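Local coordinates for phosphate-binding protein PstS (Borrelia burgdorferi, PDB 4N13), which binds inorganic phosphate with micromolar affinity as the solute-binding component of the PstSACB ABC transporter for phosphate import, at residues Ile13-Gly18 / Lys59-Ala64; Ser23-Glu28 / Gln258-Ile263; Thr82-Asp87 / Leu226-Asn231. All coordinates share one frame; numbering follows the deposited sequence. Where two conformers were deposited one is given.

Interaction 1. Residues Ile13-Gly18 / Lys59-Ala64; sequences IVSIGG and KIYKIA
G17 lies flat against the ring of Y61: its CA stands 3.6 Å from the ring centroid and 5° off the normal, a CH-pi contact over the middle of one face. The opposite face is covered by CG2 of I60, which clamps the ring against the strand. S15 OG meets the same ring at its edge, in plane, 3.5 Å from Y61 CD1, and a water joins this hydroxyl to the carbonyl of I60. CG anti to the carbonyl carbon (chi1 -58°) lays the Y61 ring over G17.

Beyond the ring, the main chains pair as parallel strands, with I16 opposite I63 and G17 opposite A64. K62 N donates to S15 O at 2.8 Å, and G17 N to I63 O at 3.2 Å. Strand 12-18 sits between 40-45 and 63-66 in the parallel part of the sheet of the periplasmic binding protein fold; helices 23-36 and 49-57 are the crossovers from 12-18 to 40-45 and from 40-45 to 63-66.

On the other face, I16 and I63 run alongside one another in the same direction, CD1 to CD1 3.9 Å, with V14 CG1 also reaching I63 CD1; helix 237-246 covers them through V239 and F242. The extended K62 chain runs back along residues 13-15 to bring NZ within 2.8 Å of I13 O, at a C=O...N angle of 170°, and D236 salt-bridges the same ammonium.

Interaction 2. Residues Ser23-Glu28 / Gln258-Ile263; sequences SPILDE and QGFLGI
The amide of Q258 reaches over the first turn of helix 23-36 and bonds to the main chain of P24. NE2 donates to P24 O at 3.0 Å, coming from well above the carbonyl plane (65°), away from the usual lone-pair directions. The other face of that plane is used by E28 N, which makes the ordinary helical bond to the same oxygen.

The tightest apolar packing lies deeper. The buried I25 of the helix and Q258 run antiparallel past one another, I25 CG1 3.6 Å from Q258 CB, and I25 CD1 ends 3.4 Å from CD2 of the F260 ring, which it approaches obliquely. The extended chi2 of I25 sends this methyl out to F260, on the far side of the Schellman turn at G259 that closes helix 249-257. F260 in turn rests on V255 of that helix and D87 of strand 80-93.

Looser contacts lie toward the surface, where P24 is exposed and E28 partly so. There E28 OE1 takes a weak bond from Q258 NE2, 2.9 Å long but bent to 129°, with carboxylate and amide planes 27° apart. One amide nitrogen thus serves a main-chain carbonyl and a carboxylate, tying the C-terminal segment to the helix by a neutral donor that can at most modestly stabilise the carboxylate of E28, whose OE2 also has a long, weak ion pair with R32.

Interaction 3. Residues Thr82-Asp87 / Leu226-Asn231; sequences TVFAYD and LIIVTN
The carbonyl oxygen of L226 is gripped by two consecutive amides of the facing strand. F84 N donates to it at 2.9 Å in a nearly straight bond (172° at the hydrogen), and A85 N adds a weak one at 3.5 Å. V83 CA also approaches this oxygen in a CA-H...O contact. F84 and A85 together facing L226 make a classic beta bulge, which shifts the antiparallel register by one residue. Regular pairing resumes beyond it: T82 and I228 form a hydrogen-bonded pair linked in both directions, I228 N reaching T82 O at 2.8 Å, while V83 and I227 form a non-hydrogen-bonded pair. On the other side of the bulge L226 N donates to A85 O, also at 2.8 Å.

The extra residue turns the ring of F84 back over the partner strand. Its CG stands between backbone N and carbonyl carbon (chi1 78°), which puts CD2 3.6 Å from I228 CG1 and CE2 3.8 Å from L226 CB. The F84 and I228 side chains cross at about a right angle. One face of the ring carries the methyl of A85, offset toward the rim; that methyl also packs on L226, CB to CB 4.0 Å. M246 of helix 237-246 touches both F84 and I228, and I65 of strand 63-66 meets them too, placing F84 and I228 in the core between sheet and helix.

L226 also packs on V22, next to T21, a phosphate-binding residue by similarity. At the bulge, the F84 carbonyl accepts from the side chain of Q252. The bulge is therefore held both by the facing strand and by the side chain of Q252 from helix 249-257, while the oxygen of the buried L226 accepts from two N-H donors, one strong and one weak.

Interactions 1 and 3 meet in one sheet where strands 63-66 and 223-230 adjoin: A64 O and V229 N are 2.8 Å apart, probably hydrogen-bonded, and I63 CG2 packs on I228 CG2. Interaction 2 joins the same body from the helical side, with L261 O 2.9 Å from Y86 N, probably another hydrogen bond, and I263 lying on V83 and F84. Centres are about 14 Å apart for interactions 1 and 3, and about 12 Å for 2 and 3. Interactions 2 and 3 come close to the phosphate site inferred by similarity, the side chains of F260 and L226 each about 4 Å from that of T21; interaction 1 lies somewhat further off, A64 about 7 Å from S49.

Interaction 1. Residues Ile13-Gly18 / Lys59-Ala64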
# COMPACT_ATOMS: atom_id res chain seq x y z
N ILE A 13 -4.41 18.36 -23.76
CA ILE A 13 -3.75 17.09 -23.54
C ILE A 13 -3.16 17.04 -22.14
O ILE A 13 -2.45 17.95 -21.72
CB ILE A 13 -2.64 16.86 -24.59
CG1 ILE A 13 -3.27 16.80 -25.99
CG2 ILE A 13 -1.87 15.59 -24.28
CD1 ILE A 13 -2.28 16.70 -27.12
N VAL A 14 -3.47 15.97 -21.41
CA VAL A 14 -2.93 15.75 -20.09
C VAL A 14 -2.28 14.38 -20.07
O VAL A 14 -2.96 13.34 -19.97
CB VAL A 14 -4.02 15.86 -19.00
CG1 VAL A 14 -3.44 15.52 -17.61
CG2 VAL A 14 -4.64 17.25 -19.02
N SER A 15 -0.95 14.37 -20.17
CA SER A 15 -0.18 13.13 -20.14
C SER A 15 0.21 12.82 -18.69
O SER A 15 0.81 13.65 -18.01
CB SER A 15 1.07 13.26 -21.02
OG SER A 15 1.71 12.01 -21.14
N ILE A 16 -0.15 11.62 -18.22
CA ILE A 16 0.09 11.20 -16.85
C ILE A 16 1.01 9.98 -16.87
O ILE A 16 0.92 9.13 -17.75
CB ILE A 16 -1.24 10.86 -16.17
CG1 ILE A 16 -2.25 11.99 -16.37
CG2 ILE A 16 -1.05 10.52 -14.70
CD1 ILE A 16 -3.59 11.76 -15.70
N GLY A 17 1.89 9.89 -15.88
CA GLY A 17 2.77 8.74 -15.74
C GLY A 17 2.86 8.34 -14.29
O GLY A 17 2.47 9.09 -13.41
N GLY A 18 3.37 7.14 -14.02
CA GLY A 18 3.60 6.75 -12.65
C GLY A 18 3.48 5.27 -12.37
O GLY A 18 3.77 4.41 -13.22
N LYS A 59 8.86 17.59 -17.98
CA LYS A 59 7.78 18.08 -18.84
C LYS A 59 7.28 17.04 -19.82
O LYS A 59 6.64 17.37 -20.81
CB LYS A 59 8.20 19.34 -19.61
CG LYS A 59 8.83 20.39 -18.77
CD LYS A 59 7.96 20.78 -17.61
CE LYS A 59 8.51 22.00 -16.90
NZ LYS A 59 7.61 22.49 -15.82
N ILE A 60 7.56 15.77 -19.54
CA ILE A 60 6.96 14.68 -20.29
C ILE A 60 5.53 14.38 -19.82
O ILE A 60 4.67 14.05 -20.62
CB ILE A 60 7.86 13.43 -20.18
CG1 ILE A 60 9.27 13.77 -20.67
CG2 ILE A 60 7.27 12.25 -20.96
CD1 ILE A 60 9.31 14.38 -22.03
N TYR A 61 5.30 14.52 -18.51
CA TYR A 61 3.98 14.35 -17.92
C TYR A 61 3.57 15.65 -17.25
O TYR A 61 4.43 16.39 -16.75
CB TYR A 61 4.01 13.24 -16.87
CG TYR A 61 4.48 11.91 -17.41
CD1 TYR A 61 3.90 11.36 -18.54
CD2 TYR A 61 5.52 11.23 -16.82
CE1 TYR A 61 4.32 10.16 -19.05
CE2 TYR A 61 5.96 10.00 -17.34
CZ TYR A 61 5.36 9.49 -18.47
OH TYR A 61 5.76 8.29 -19.01
N LYS A 62 2.26 15.93 -17.20
CA LYS A 62 1.71 17.02 -16.39
C LYS A 62 1.28 16.56 -15.00
O LYS A 62 1.10 17.38 -14.10
CB LYS A 62 0.53 17.65 -17.10
CG LYS A 62 0.92 18.49 -18.29
CD LYS A 62 -0.30 19.16 -18.90
CE LYS A 62 0.03 19.88 -20.20
NZ LYS A 62 -1.21 20.31 -20.88
N ILE A 63 1.10 15.25 -14.81
CA ILE A 63 0.74 14.68 -13.52
C ILE A 63 1.55 13.41 -13.39
O ILE A 63 1.66 12.65 -14.35
CB ILE A 63 -0.77 14.31 -13.43
CG1 ILE A 63 -1.66 15.53 -13.71
CG2 ILE A 63 -1.09 13.66 -12.10
CD1 ILE A 63 -3.14 15.19 -13.85
N ALA A 64 2.06 13.14 -12.19
CA ALA A 64 2.64 11.84 -11.86
C ALA A 64 1.81 11.19 -10.76
O ALA A 64 1.30 11.87 -9.88
CB ALA A 64 4.08 11.98 -11.39
O HOH W 1 4.00 12.31 -22.63

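Interaction 2. Residues Ser23-Glu28 / Gln258-Ile263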
# COMPACT_ATOMS: atom_id res chain seq x y z
N SER A 23 -2.64 1.27 -12.85
CA SER A 23 -3.00 1.40 -14.26
C SER A 23 -4.50 1.23 -14.56
O SER A 23 -5.07 2.06 -15.23
CB SER A 23 -2.17 0.47 -15.13
OG SER A 23 -0.82 0.86 -15.10
N PRO A 24 -5.14 0.13 -14.13
CA PRO A 24 -6.54 0.00 -14.55
C PRO A 24 -7.47 1.01 -13.86
O PRO A 24 -8.53 1.31 -14.41
CB PRO A 24 -6.89 -1.45 -14.23
CG PRO A 24 -5.90 -1.87 -13.21
CD PRO A 24 -4.64 -1.11 -13.49
N ILE A 25 -7.09 1.54 -12.71
CA ILE A 25 -7.84 2.62 -12.08
C ILE A 25 -7.71 3.88 -12.91
O ILE A 25 -8.71 4.51 -13.24
CB ILE A 25 -7.33 2.88 -10.66
CG1 ILE A 25 -7.71 1.68 -9.78
CG2 ILE A 25 -7.92 4.17 -10.09
CD1 ILE A 25 -7.04 1.64 -8.44
N LEU A 26 -6.48 4.27 -13.24
CA LEU A 26 -6.30 5.47 -14.06
C LEU A 26 -7.00 5.31 -15.41
O LEU A 26 -7.63 6.23 -15.91
CB LEU A 26 -4.82 5.81 -14.23
CG LEU A 26 -4.27 6.81 -13.22
CD1 LEU A 26 -4.77 8.23 -13.51
CD2 LEU A 26 -4.56 6.41 -11.77
N ASP A 27 -6.90 4.12 -16.01
CA ASP A 27 -7.51 3.89 -17.31
C ASP A 27 -9.02 4.04 -17.25
O ASP A 27 -9.63 4.67 -18.13
CB ASP A 27 -7.15 2.51 -17.87
CG ASP A 27 -5.68 2.40 -18.27
OD1 ASP A 27 -4.99 3.45 -18.32
OD2 ASP A 27 -5.20 1.28 -18.52
N GLU A 28 -9.63 3.48 -16.21
CA GLU A 28 -11.08 3.64 -16.08
C GLU A 28 -11.45 5.09 -15.80
O GLU A 28 -12.45 5.60 -16.29
CB GLU A 28 -11.65 2.71 -15.02
CG GLU A 28 -13.16 2.83 -14.91
CD GLU A 28 -13.81 1.81 -14.02
OE1 GLU A 28 -13.13 0.85 -13.61
OE2 GLU A 28 -15.01 1.97 -13.76
N GLN A 258 -11.86 -1.36 -7.78
CA GLN A 258 -10.64 -2.03 -8.22
C GLN A 258 -9.76 -2.46 -7.08
O GLN A 258 -8.60 -2.79 -7.28
CB GLN A 258 -9.92 -1.14 -9.21
CG GLN A 258 -10.76 -1.05 -10.44
CD GLN A 258 -10.01 -0.77 -11.67
OE1 GLN A 258 -8.93 -1.30 -11.87
NE2 GLN A 258 -10.55 0.09 -12.52
N GLY A 259 -10.33 -2.52 -5.89
CA GLY A 259 -9.68 -3.20 -4.79
C GLY A 259 -8.84 -2.36 -3.86
O GLY A 259 -8.23 -2.90 -2.95
N PHE A 260 -8.80 -1.05 -4.10
CA PHE A 260 -8.03 -0.15 -3.24
C PHE A 260 -9.00 0.53 -2.30
O PHE A 260 -10.21 0.34 -2.38
CB PHE A 260 -7.28 0.91 -4.06
CG PHE A 260 -6.05 0.42 -4.77
CD1 PHE A 260 -4.80 0.87 -4.39
CD2 PHE A 260 -6.15 -0.42 -5.87
CE1 PHE A 260 -3.67 0.45 -5.05
CE2 PHE A 260 -5.02 -0.85 -6.52
CZ PHE A 260 -3.77 -0.41 -6.11
N LEU A 261 -8.48 1.33 -1.39
CA LEU A 261 -9.29 2.05 -0.42
C LEU A 261 -9.32 3.52 -0.79
O LEU A 261 -8.29 4.08 -1.13
CB LEU A 261 -8.64 1.93 0.95
CG LEU A 261 -9.46 2.50 2.08
CD1 LEU A 261 -10.69 1.64 2.32
CD2 LEU A 261 -8.60 2.59 3.32
N GLY A 262 -10.50 4.13 -0.75
CA GLY A 262 -10.66 5.53 -1.13
C GLY A 262 -10.47 6.51 0.02
O GLY A 262 -10.30 6.15 1.18
N ILE A 263 -10.45 7.79 -0.35
CA ILE A 263 -10.37 8.88 0.60
C ILE A 263 -11.77 9.42 0.90
O ILE A 263 -12.74 9.04 0.27
CB ILE A 263 -9.53 10.04 0.02
CG1 ILE A 263 -10.20 10.66 -1.22
CG2 ILE A 263 -8.10 9.58 -0.26
CD1 ILE A 263 -9.57 11.96 -1.66

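Interaction 3. Residues Thr82-Asp87 / Leu226-Asn231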
# COMPACT_ATOMS: atom_id res chain seq x y z
N THR A 82 -1.39 15.26 -3.51
CA THR A 82 -2.70 15.05 -2.92
C THR A 82 -2.95 13.56 -2.93
O THR A 82 -2.82 12.92 -3.95
CB THR A 82 -3.79 15.73 -3.77
OG1 THR A 82 -3.56 17.14 -3.78
CG2 THR A 82 -5.18 15.43 -3.22
N VAL A 83 -3.34 13.00 -1.80
CA VAL A 83 -3.64 11.57 -1.72
C VAL A 83 -4.99 11.29 -2.38
O VAL A 83 -5.95 12.07 -2.22
CB VAL A 83 -3.64 11.09 -0.25
CG1 VAL A 83 -4.74 11.72 0.56
CG2 VAL A 83 -3.76 9.57 -0.15
N PHE A 84 -5.09 10.17 -3.11
CA PHE A 84 -6.38 9.78 -3.71
C PHE A 84 -6.74 8.32 -3.48
O PHE A 84 -7.82 7.93 -3.85
CB PHE A 84 -6.45 10.10 -5.21
CG PHE A 84 -5.71 9.13 -6.07
CD1 PHE A 84 -6.39 8.16 -6.79
CD2 PHE A 84 -4.33 9.17 -6.16
CE1 PHE A 84 -5.71 7.27 -7.59
CE2 PHE A 84 -3.65 8.26 -6.95
CZ PHE A 84 -4.33 7.32 -7.66
N ALA A 85 -5.85 7.53 -2.89
CA ALA A 85 -6.14 6.12 -2.63
C ALA A 85 -5.13 5.57 -1.66
O ALA A 85 -4.07 6.16 -1.48
CB ALA A 85 -6.15 5.30 -3.92
N TYR A 86 -5.45 4.41 -1.07
CA TYR A 86 -4.55 3.72 -0.16
C TYR A 86 -4.44 2.26 -0.53
O TYR A 86 -5.43 1.63 -0.91
CB TYR A 86 -5.03 3.81 1.28
CG TYR A 86 -5.18 5.21 1.77
CD1 TYR A 86 -4.10 5.91 2.27
CD2 TYR A 86 -6.41 5.84 1.74
CE1 TYR A 86 -4.25 7.22 2.73
CE2 TYR A 86 -6.57 7.12 2.18
CZ TYR A 86 -5.50 7.81 2.69
OH TYR A 86 -5.70 9.10 3.12
N ASP A 87 -3.22 1.74 -0.41
CA ASP A 87 -2.90 0.34 -0.59
C ASP A 87 -2.41 -0.17 0.75
O ASP A 87 -1.22 -0.07 1.09
CB ASP A 87 -1.83 0.22 -1.68
CG ASP A 87 -1.27 -1.16 -1.79
OD1 ASP A 87 -1.97 -2.10 -1.40
OD2 ASP A 87 -0.13 -1.29 -2.30
N LEU A 226 -1.33 6.47 -2.14
CA LEU A 226 -1.25 6.73 -3.58
C LEU A 226 -1.56 8.20 -3.80
O LEU A 226 -2.62 8.68 -3.40
CB LEU A 226 -2.21 5.84 -4.35
CG LEU A 226 -1.64 4.48 -4.79
CD1 LEU A 226 -0.67 4.64 -5.96
CD2 LEU A 226 -0.91 3.79 -3.66
N ILE A 227 -0.62 8.90 -4.43
CA ILE A 227 -0.65 10.36 -4.49
C ILE A 227 -0.59 10.85 -5.92
O ILE A 227 0.06 10.28 -6.80
CB ILE A 227 0.49 11.02 -3.65
CG1 ILE A 227 1.87 10.53 -4.08
CG2 ILE A 227 0.25 10.80 -2.17
CD1 ILE A 227 2.99 11.29 -3.41
N ILE A 228 -1.30 11.96 -6.14
CA ILE A 228 -1.29 12.73 -7.36
C ILE A 228 -0.25 13.83 -7.16
O ILE A 228 -0.35 14.61 -6.21
CB ILE A 228 -2.66 13.40 -7.57
CG1 ILE A 228 -3.75 12.34 -7.75
CG2 ILE A 228 -2.63 14.37 -8.76
CD1 ILE A 228 -5.15 12.87 -7.52
N VAL A 229 0.72 13.88 -8.05
CA VAL A 229 1.85 14.80 -7.95
C VAL A 229 1.83 15.75 -9.14
O VAL A 229 1.75 15.32 -10.29
CB VAL A 229 3.19 14.03 -7.90
CG1 VAL A 229 4.36 14.99 -7.67
CG2 VAL A 229 3.16 12.95 -6.82
N THR A 230 1.94 17.04 -8.84
CA THR A 230 2.06 18.08 -9.85
C THR A 230 3.21 18.99 -9.51
O THR A 230 3.76 18.87 -8.42
CB THR A 230 0.78 18.92 -9.94
OG1 THR A 230 0.47 19.44 -8.65
CG2 THR A 230 -0.38 18.09 -10.44
N ASN A 231 3.59 19.86 -10.44
CA ASN A 231 4.75 20.72 -10.24
C ASN A 231 4.38 22.20 -10.31
O ASN A 231 3.34 22.55 -10.83
CB ASN A 231 5.81 20.35 -11.28
CG ASN A 231 7.15 20.95 -10.98
OD1 ASN A 231 7.38 21.52 -9.92
ND2 ASN A 231 8.05 20.82 -11.93